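Side-chain contacts in 3-carboxy-cis,cis-muconate cycloisomerase (Pseudomonas putida, PDB 1RE5), which belongs to the fumarase/aspartase superfamily of largely helical enzymes and is built here from four copies of one chain: residues Tyr9-Pro13 with Ala14-Ile18; Pro159-Leu162 with Gly163-Leu166; Arg252-Ser255 with Leu256-Thr260; His429-Gly432 with Gln433-Trp437. One frame throughout, in Å; residues are numbered along the deposited sequence.

Contact 1 of 4, residues Tyr9-Pro13 with Ala14-Ile18; sequences YFTAP and AMREI
A12 occupies the N-cap of helix 13-18, and its carbonyl faces the first turn: A12 O accepts a hydrogen bond from R16 N at 3.1 Å (N-H...O angle 157°) and a weak one from M15 N at 2.8 Å. P13 O continues the pattern by taking E17 N at 3.1 Å. Proline suits the first position of the helix, where its ring restrains phi to a helical value and no N-H is needed for bonding within the helix. T11 and A12 are extended and join helix 7-10 to helix 13-18. T11 and R16 meet almost at a right angle. The torsion of T11 (chi1 -50°) swings its methyl CG2 away from the backbone N, to a point 4.0 Å from R16 CB, while OG1 stays on the N side, 3.8 Å from R16 NH1. That separation is no bond; the hydroxyl and the guanidinium instead share a partner, D7, with OG1 hydrogen-bonded and NH1 salt-bridged to OD1. Threonine fits because it offers a methyl to the arginine stem and a hydroxyl to the carboxylate. Separately, A12 CB packs against M15 CB at 4.3 Å, and the rest of M15 turns toward helices 319-347 and 106-142. Alanine cannot cap through its side chain; its own N-H is bonded to the hydroxyl of S335 of helix 319-347. With one carboxylate oxygen serving both T11 and R16, D7 probably offsets the arginine's charge and fixes the stretch before the helix against its first turn.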
# COMPACT_ATOMS: atom_id res chain seq x y z
N TYR D 9 -15.34 -16.83 9.83
CA TYR D 9 -15.92 -16.11 8.71
C TYR D 9 -14.88 -15.69 7.66
O TYR D 9 -15.16 -15.73 6.47
CB TYR D 9 -16.65 -14.88 9.24
CG TYR D 9 -17.40 -14.04 8.22
CD1 TYR D 9 -18.15 -14.62 7.20
CD2 TYR D 9 -17.43 -12.65 8.35
CE1 TYR D 9 -18.92 -13.83 6.33
CE2 TYR D 9 -18.19 -11.87 7.50
CZ TYR D 9 -18.94 -12.45 6.50
OH TYR D 9 -19.68 -11.63 5.67
N PHE D 10 -13.68 -15.31 8.10
CA PHE D 10 -12.63 -14.87 7.17
C PHE D 10 -11.55 -15.90 6.75
O PHE D 10 -10.87 -15.72 5.72
CB PHE D 10 -11.91 -13.64 7.76
CG PHE D 10 -12.77 -12.41 7.90
CD1 PHE D 10 -12.55 -11.50 8.94
CD2 PHE D 10 -13.79 -12.14 6.99
CE1 PHE D 10 -13.32 -10.35 9.06
CE2 PHE D 10 -14.56 -10.99 7.10
CZ PHE D 10 -14.32 -10.09 8.14
N THR D 11 -11.39 -16.97 7.52
CA THR D 11 -10.37 -17.96 7.22
C THR D 11 -10.94 -19.36 7.04
O THR D 11 -11.96 -19.69 7.63
CB THR D 11 -9.32 -18.02 8.36
OG1 THR D 11 -8.87 -16.70 8.66
CG2 THR D 11 -8.13 -18.86 7.95
N ALA D 12 -10.30 -20.16 6.20
CA ALA D 12 -10.73 -21.53 5.97
C ALA D 12 -10.05 -22.35 7.06
O ALA D 12 -8.82 -22.34 7.18
CB ALA D 12 -10.30 -22.00 4.60
N PRO D 13 -10.83 -23.08 7.88
CA PRO D 13 -10.32 -23.90 8.99
C PRO D 13 -9.05 -24.71 8.72
O PRO D 13 -8.15 -24.77 9.56
CB PRO D 13 -11.51 -24.78 9.36
CG PRO D 13 -12.37 -24.78 8.13
CD PRO D 13 -12.26 -23.35 7.66
N ALA D 14 -8.98 -25.33 7.55
CA ALA D 14 -7.81 -26.12 7.20
C ALA D 14 -6.57 -25.25 7.11
O ALA D 14 -5.49 -25.67 7.53
CB ALA D 14 -8.03 -26.81 5.88
N MET D 15 -6.74 -24.05 6.56
CA MET D 15 -5.63 -23.10 6.41
C MET D 15 -5.18 -22.56 7.77
O MET D 15 -3.99 -22.39 8.00
CB MET D 15 -6.06 -21.95 5.49
CG MET D 15 -4.92 -21.06 5.03
SD MET D 15 -3.95 -21.82 3.72
CE MET D 15 -2.69 -22.48 4.64
N ARG D 16 -6.12 -22.27 8.66
CA ARG D 16 -5.74 -21.77 9.98
C ARG D 16 -4.92 -22.83 10.71
O ARG D 16 -4.03 -22.49 11.49
CB ARG D 16 -6.97 -21.46 10.83
CG ARG D 16 -6.64 -20.93 12.22
CD ARG D 16 -6.56 -19.40 12.25
NE ARG D 16 -5.26 -18.85 11.87
CZ ARG D 16 -5.08 -17.61 11.41
NH1 ARG D 16 -6.12 -16.80 11.26
NH2 ARG D 16 -3.87 -17.16 11.12
N GLU D 17 -5.22 -24.10 10.47
CA GLU D 17 -4.49 -25.18 11.12
C GLU D 17 -3.01 -25.13 10.72
O GLU D 17 -2.10 -25.28 11.55
CB GLU D 17 -5.10 -26.53 10.75
CG GLU D 17 -4.64 -27.68 11.64
CD GLU D 17 -4.80 -27.35 13.12
OE1 GLU D 17 -5.90 -26.90 13.50
OE2 GLU D 17 -3.83 -27.55 13.89
N ILE D 18 -2.77 -24.91 9.43
CA ILE D 18 -1.41 -24.82 8.93
C ILE D 18 -0.72 -23.62 9.56
O ILE D 18 0.44 -23.71 9.98
CB ILE D 18 -1.38 -24.64 7.40
CG1 ILE D 18 -1.88 -25.91 6.72
CG2 ILE D 18 0.04 -24.30 6.95
CD1 ILE D 18 -1.75 -25.88 5.20

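Contact 2 of 4, residues Pro159-Leu162 with Gly163-Leu166; sequences PVTL and GMKL
M164 reaches back over the end of the strand to V160. Its chain runs out extended and turns only at the last torsion (chi3 -44°), which brings CE to 3.7 Å from V160 CG2; the two side chains lie roughly perpendicular. The other valine branch, CG1, meets the stem of K165 at CG, 3.9 Å away. A branched residue is apt here, with one methyl for each of two partners on the first helical turn. What places these side chains is the backbone, which passes from strand 159-161 into helix 162-187: K165 N bonds to T161 O at 3.3 Å (162°), and L166 N bonds to L162 O at 3.0 Å, nearly straight at 173° and in the carbonyl plane. T161, at the N-cap, gives its side chain no capping role; OG1 bonds to A144 O instead. Further out, L148 of strand 147-152 lies against V160 and K165, and A434 and W437 of helix 434-449 cover M164. The ammonium of K165 leaves the contact altogether, forming a salt bridge with E314 and a hydrogen bond with H313, both of the third subunit. Lysine thus serves twice, its methylenes covering valine in the interior while its ammonium, paired with that glutamate, ties the helix start to another chain.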
# COMPACT_ATOMS: atom_id res chain seq x y z
N PRO D 159 -26.39 -6.66 -25.11
CA PRO D 159 -26.53 -7.94 -24.43
C PRO D 159 -25.26 -8.71 -24.21
O PRO D 159 -24.27 -8.59 -24.95
CB PRO D 159 -27.51 -8.70 -25.33
CG PRO D 159 -28.33 -7.62 -25.90
CD PRO D 159 -27.29 -6.58 -26.27
N VAL D 160 -25.34 -9.55 -23.18
CA VAL D 160 -24.26 -10.40 -22.73
C VAL D 160 -24.98 -11.65 -22.20
O VAL D 160 -26.20 -11.69 -22.15
CB VAL D 160 -23.45 -9.62 -21.62
CG1 VAL D 160 -23.22 -10.46 -20.39
CG2 VAL D 160 -22.15 -9.10 -22.22
N THR D 161 -24.24 -12.69 -21.82
CA THR D 161 -24.85 -13.91 -21.33
C THR D 161 -24.31 -14.16 -19.91
O THR D 161 -23.20 -13.75 -19.60
CB THR D 161 -24.51 -15.06 -22.29
OG1 THR D 161 -25.60 -15.97 -22.37
CG2 THR D 161 -23.31 -15.83 -21.81
N LEU D 162 -25.07 -14.82 -19.04
CA LEU D 162 -24.55 -15.05 -17.69
C LEU D 162 -23.33 -15.96 -17.77
O LEU D 162 -22.36 -15.78 -17.02
CB LEU D 162 -25.60 -15.68 -16.76
CG LEU D 162 -25.09 -16.02 -15.34
CD1 LEU D 162 -24.57 -14.76 -14.66
CD2 LEU D 162 -26.21 -16.63 -14.50
N GLY D 163 -23.39 -16.93 -18.68
CA GLY D 163 -22.28 -17.86 -18.85
C GLY D 163 -21.01 -17.14 -19.28
O GLY D 163 -19.90 -17.51 -18.87
N MET D 164 -21.18 -16.11 -20.11
CA MET D 164 -20.04 -15.34 -20.59
C MET D 164 -19.34 -14.72 -19.37
O MET D 164 -18.12 -14.82 -19.23
CB MET D 164 -20.50 -14.24 -21.54
CG MET D 164 -19.39 -13.67 -22.40
SD MET D 164 -19.81 -12.09 -23.19
CE MET D 164 -21.42 -12.44 -23.73
N LYS D 165 -20.13 -14.12 -18.48
CA LYS D 165 -19.57 -13.51 -17.30
C LYS D 165 -18.83 -14.54 -16.46
O LYS D 165 -17.66 -14.34 -16.14
CB LYS D 165 -20.67 -12.83 -16.46
CG LYS D 165 -21.40 -11.68 -17.18
CD LYS D 165 -22.51 -11.10 -16.32
CE LYS D 165 -21.98 -10.22 -15.20
NZ LYS D 165 -21.43 -8.94 -15.70
N LEU D 166 -19.48 -15.64 -16.11
CA LEU D 166 -18.82 -16.67 -15.32
C LEU D 166 -17.60 -17.23 -16.03
O LEU D 166 -16.64 -17.65 -15.39
CB LEU D 166 -19.78 -17.81 -15.00
CG LEU D 166 -20.97 -17.47 -14.11
CD1 LEU D 166 -21.82 -18.70 -13.91
CD2 LEU D 166 -20.48 -16.94 -12.76

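Contact 3 of 4, residues Arg252-Ser255 with Leu256-Thr260; sequences RDIS and LLMQT
R252 and L256 run side by side in the same direction, and it is the arginine's methylene stem that does the touching rather than its flat guanidinium: R252 CG lies 3.8 Å from L256 CD1. The other flat side-chain groups likewise turn to partners elsewhere. The carboxylate of D253 makes a salt bridge with K249 and takes a hydrogen bond from the backbone N of H313 of the third subunit, and the amide of Q259 pairs with Q259 of the fourth subunit. Within the contact, the carbonyl oxygen of R252 takes two donors. R252 O accepts L256 N at 3.0 Å, nearly along the C=O axis, and also the hydroxyl of S255 at 2.8 Å, which comes in from the side at a C=O...O angle of 125°. The S255 torsion (chi1 75°) puts OG between its own N and carbonyl carbon, aimed back up the helix. Serine is short enough for this return, and the bond satisfies a hydroxyl that is buried. One residue on, L257 N bonds to D253 O at 2.9 Å. M258 N closes the last turn on I254 O at 2.8 Å, with a weak second bond to S255 O, while I254 CG2 comes to 4.5 Å from M258 SD. L256 also packs on L154 of the fourth subunit and on H313 of the third, so apolar leucine suits its place between chains. This is the C-terminal end of helix 231-257, one of the long helices that bundle together at the centre of the tetramer in this superfamily.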
# COMPACT_ATOMS: atom_id res chain seq x y z
N ARG D 252 -17.87 -8.64 -6.28
CA ARG D 252 -18.49 -7.36 -6.59
C ARG D 252 -19.68 -7.60 -7.51
O ARG D 252 -20.79 -7.11 -7.26
CB ARG D 252 -17.51 -6.43 -7.29
CG ARG D 252 -18.17 -5.14 -7.78
CD ARG D 252 -18.29 -4.12 -6.65
NE ARG D 252 -16.95 -3.76 -6.21
CZ ARG D 252 -16.16 -2.88 -6.85
NH1 ARG D 252 -16.60 -2.24 -7.94
NH2 ARG D 252 -14.91 -2.70 -6.43
N ASP D 253 -19.46 -8.35 -8.58
CA ASP D 253 -20.51 -8.65 -9.54
C ASP D 253 -21.77 -9.27 -8.89
O ASP D 253 -22.90 -8.92 -9.25
CB ASP D 253 -19.96 -9.55 -10.65
CG ASP D 253 -19.01 -8.80 -11.58
OD1 ASP D 253 -18.91 -7.56 -11.45
OD2 ASP D 253 -18.37 -9.42 -12.46
N ILE D 254 -21.57 -10.17 -7.94
CA ILE D 254 -22.69 -10.79 -7.26
C ILE D 254 -23.44 -9.75 -6.47
O ILE D 254 -24.66 -9.65 -6.56
CB ILE D 254 -22.21 -11.86 -6.28
CG1 ILE D 254 -21.41 -12.92 -7.03
CG2 ILE D 254 -23.38 -12.48 -5.54
CD1 ILE D 254 -22.20 -13.71 -8.03
N SER D 255 -22.72 -8.95 -5.69
CA SER D 255 -23.37 -7.95 -4.87
C SER D 255 -24.18 -6.97 -5.71
O SER D 255 -25.24 -6.53 -5.29
CB SER D 255 -22.36 -7.20 -4.00
OG SER D 255 -21.62 -6.27 -4.75
N LEU D 256 -23.68 -6.64 -6.90
CA LEU D 256 -24.41 -5.71 -7.78
C LEU D 256 -25.63 -6.39 -8.41
O LEU D 256 -26.66 -5.73 -8.64
CB LEU D 256 -23.50 -5.16 -8.87
CG LEU D 256 -22.46 -4.18 -8.35
CD1 LEU D 256 -21.38 -4.00 -9.38
CD2 LEU D 256 -23.12 -2.85 -8.00
N LEU D 257 -25.51 -7.68 -8.68
CA LEU D 257 -26.61 -8.43 -9.27
C LEU D 257 -27.68 -8.73 -8.21
O LEU D 257 -28.85 -8.96 -8.55
CB LEU D 257 -26.12 -9.74 -9.91
CG LEU D 257 -25.23 -9.57 -11.14
CD1 LEU D 257 -24.83 -10.93 -11.69
CD2 LEU D 257 -25.98 -8.79 -12.20
N MET D 258 -27.27 -8.71 -6.94
CA MET D 258 -28.21 -8.94 -5.85
C MET D 258 -28.92 -7.65 -5.41
O MET D 258 -29.79 -7.69 -4.54
CB MET D 258 -27.51 -9.55 -4.65
CG MET D 258 -27.72 -11.01 -4.50
SD MET D 258 -26.98 -11.63 -2.99
CE MET D 258 -28.25 -11.29 -1.85
N GLN D 259 -28.53 -6.52 -6.01
CA GLN D 259 -29.15 -5.23 -5.69
C GLN D 259 -30.65 -5.34 -5.87
O GLN D 259 -31.12 -6.01 -6.78
CB GLN D 259 -28.68 -4.12 -6.63
CG GLN D 259 -27.46 -3.34 -6.21
CD GLN D 259 -27.16 -2.22 -7.19
OE1 GLN D 259 -26.91 -2.48 -8.37
NE2 GLN D 259 -27.20 -0.97 -6.72
N THR D 260 -31.41 -4.65 -5.02
CA THR D 260 -32.86 -4.69 -5.11
C THR D 260 -33.36 -4.23 -6.48
O THR D 260 -34.32 -4.80 -7.00
CB THR D 260 -33.50 -3.82 -4.04
OG1 THR D 260 -33.06 -4.27 -2.75
CG2 THR D 260 -35.02 -3.91 -4.13

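Contact 4 of 4, residues His429-Gly432 with Gln433-Trp437; sequences HYLG and QARVW
A type II' beta turn from L431 to A434 leads straight into helix 434-449. Its closing bond runs from A434 N to L431 O, 2.9 Å long with an N-H...O angle of 157°. G432, second in the turn, has a phi of 47°, a value readily adopted by a residue without a side chain. The turn also brings L431 CB to 4.1 Å from A434 CB, where the small alanine lets the two CB atoms come together and packs in turn against T161. The end of R435 comes back to the same leucine: NH1 lies 3.5 Å from L431 CD2, which is at the edge of the guanidinium, near its plane. The arginine side chain also packs on D145. Q433 is the N-cap, and its carbonyl takes W437 N at 2.9 Å to start the helical bonding. Its CB covers one face of the W437 ring, 3.5 Å above the plane and displaced toward the rim. The indole N-H of W437 bonds to G197 O of the third subunit, so this ring sits between its own helix start and another chain. A II' turn with glycine second and the N-cap third, overlapping the helix start, is a compact way of passing from a loop into a helix.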
# COMPACT_ATOMS: atom_id res chain seq x y z
N HIS D 429 -31.03 -12.65 -29.90
CA HIS D 429 -30.44 -12.65 -31.24
C HIS D 429 -29.28 -11.68 -31.42
O HIS D 429 -28.83 -11.44 -32.54
CB HIS D 429 -31.54 -12.34 -32.26
CG HIS D 429 -32.54 -13.44 -32.42
ND1 HIS D 429 -32.24 -14.64 -33.03
CD2 HIS D 429 -33.82 -13.55 -31.99
CE1 HIS D 429 -33.28 -15.44 -32.96
NE2 HIS D 429 -34.25 -14.81 -32.33
N TYR D 430 -28.77 -11.13 -30.32
CA TYR D 430 -27.65 -10.21 -30.41
C TYR D 430 -26.65 -10.55 -29.31
O TYR D 430 -26.16 -9.67 -28.62
CB TYR D 430 -28.14 -8.78 -30.27
CG TYR D 430 -27.25 -7.76 -30.94
CD1 TYR D 430 -26.91 -7.89 -32.28
CD2 TYR D 430 -26.75 -6.66 -30.23
CE1 TYR D 430 -26.10 -6.95 -32.92
CE2 TYR D 430 -25.94 -5.71 -30.86
CZ TYR D 430 -25.62 -5.86 -32.21
OH TYR D 430 -24.81 -4.93 -32.84
N LEU D 431 -26.37 -11.84 -29.17
CA LEU D 431 -25.44 -12.33 -28.16
C LEU D 431 -24.00 -12.43 -28.66
O LEU D 431 -23.11 -12.84 -27.91
CB LEU D 431 -25.92 -13.69 -27.66
CG LEU D 431 -26.82 -13.64 -26.42
CD1 LEU D 431 -27.68 -12.39 -26.44
CD2 LEU D 431 -27.66 -14.90 -26.34
N GLY D 432 -23.77 -12.06 -29.91
CA GLY D 432 -22.43 -12.12 -30.45
C GLY D 432 -21.70 -13.43 -30.18
O GLY D 432 -22.25 -14.52 -30.39
N GLN D 433 -20.46 -13.34 -29.70
CA GLN D 433 -19.66 -14.53 -29.42
C GLN D 433 -19.83 -15.10 -28.01
O GLN D 433 -19.04 -15.94 -27.57
CB GLN D 433 -18.17 -14.22 -29.66
CG GLN D 433 -17.87 -13.68 -31.06
CD GLN D 433 -18.43 -14.59 -32.15
OE1 GLN D 433 -18.00 -15.74 -32.29
NE2 GLN D 433 -19.40 -14.08 -32.91
N ALA D 434 -20.87 -14.65 -27.31
CA ALA D 434 -21.14 -15.12 -25.96
C ALA D 434 -20.87 -16.61 -25.76
O ALA D 434 -20.06 -16.98 -24.91
CB ALA D 434 -22.58 -14.81 -25.60
N ARG D 435 -21.55 -17.45 -26.53
CA ARG D 435 -21.38 -18.90 -26.42
C ARG D 435 -19.98 -19.39 -26.79
O ARG D 435 -19.47 -20.38 -26.24
CB ARG D 435 -22.44 -19.63 -27.26
CG ARG D 435 -23.79 -19.74 -26.57
CD ARG D 435 -24.84 -20.47 -27.40
NE ARG D 435 -25.36 -19.66 -28.51
CZ ARG D 435 -25.83 -18.41 -28.37
NH1 ARG D 435 -25.85 -17.83 -27.17
NH2 ARG D 435 -26.27 -17.75 -29.43
N VAL D 436 -19.34 -18.70 -27.73
CA VAL D 436 -18.00 -19.07 -28.13
C VAL D 436 -17.03 -18.85 -26.96
O VAL D 436 -16.22 -19.73 -26.64
CB VAL D 436 -17.54 -18.22 -29.34
CG1 VAL D 436 -16.08 -18.52 -29.67
CG2 VAL D 436 -18.42 -18.52 -30.53
N TRP D 437 -17.12 -17.68 -26.33
CA TRP D 437 -16.25 -17.36 -25.20
C TRP D 437 -16.35 -18.45 -24.13
O TRP D 437 -15.33 -18.96 -23.63
CB TRP D 437 -16.63 -16.01 -24.59
CG TRP D 437 -16.51 -14.80 -25.51
CD1 TRP D 437 -17.20 -13.63 -25.41
CD2 TRP D 437 -15.62 -14.65 -26.63
NE1 TRP D 437 -16.81 -12.75 -26.39
CE2 TRP D 437 -15.84 -13.35 -27.16
CE3 TRP D 437 -14.67 -15.48 -27.24
CZ2 TRP D 437 -15.14 -12.85 -28.27
CZ3 TRP D 437 -13.97 -14.98 -28.35
CH2 TRP D 437 -14.21 -13.68 -28.85

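How the contacts relate
Contacts 2 and 3 are buried, whereas contacts 1 and 4 are only partly so. Three of them lie at helix beginnings, entered from two extended residues before a proline (contact 1), from a strand (contact 2) and from a beta turn (contact 4); contact 3 finishes a helix. Contacts 2 and 4 belong together, with centres about 9 Å apart: M164 CG lies 3.7 Å from W437 CD1, so two helix starts pack directly. Contact 3 is near contact 2, nearest atoms about 4 Å apart, and both, like contact 4, meet the third subunit. Contact 1 stands farther off, and its arginine relies on a carboxylate of its own chain, whereas the lysine of contact 2 reaches across subunits.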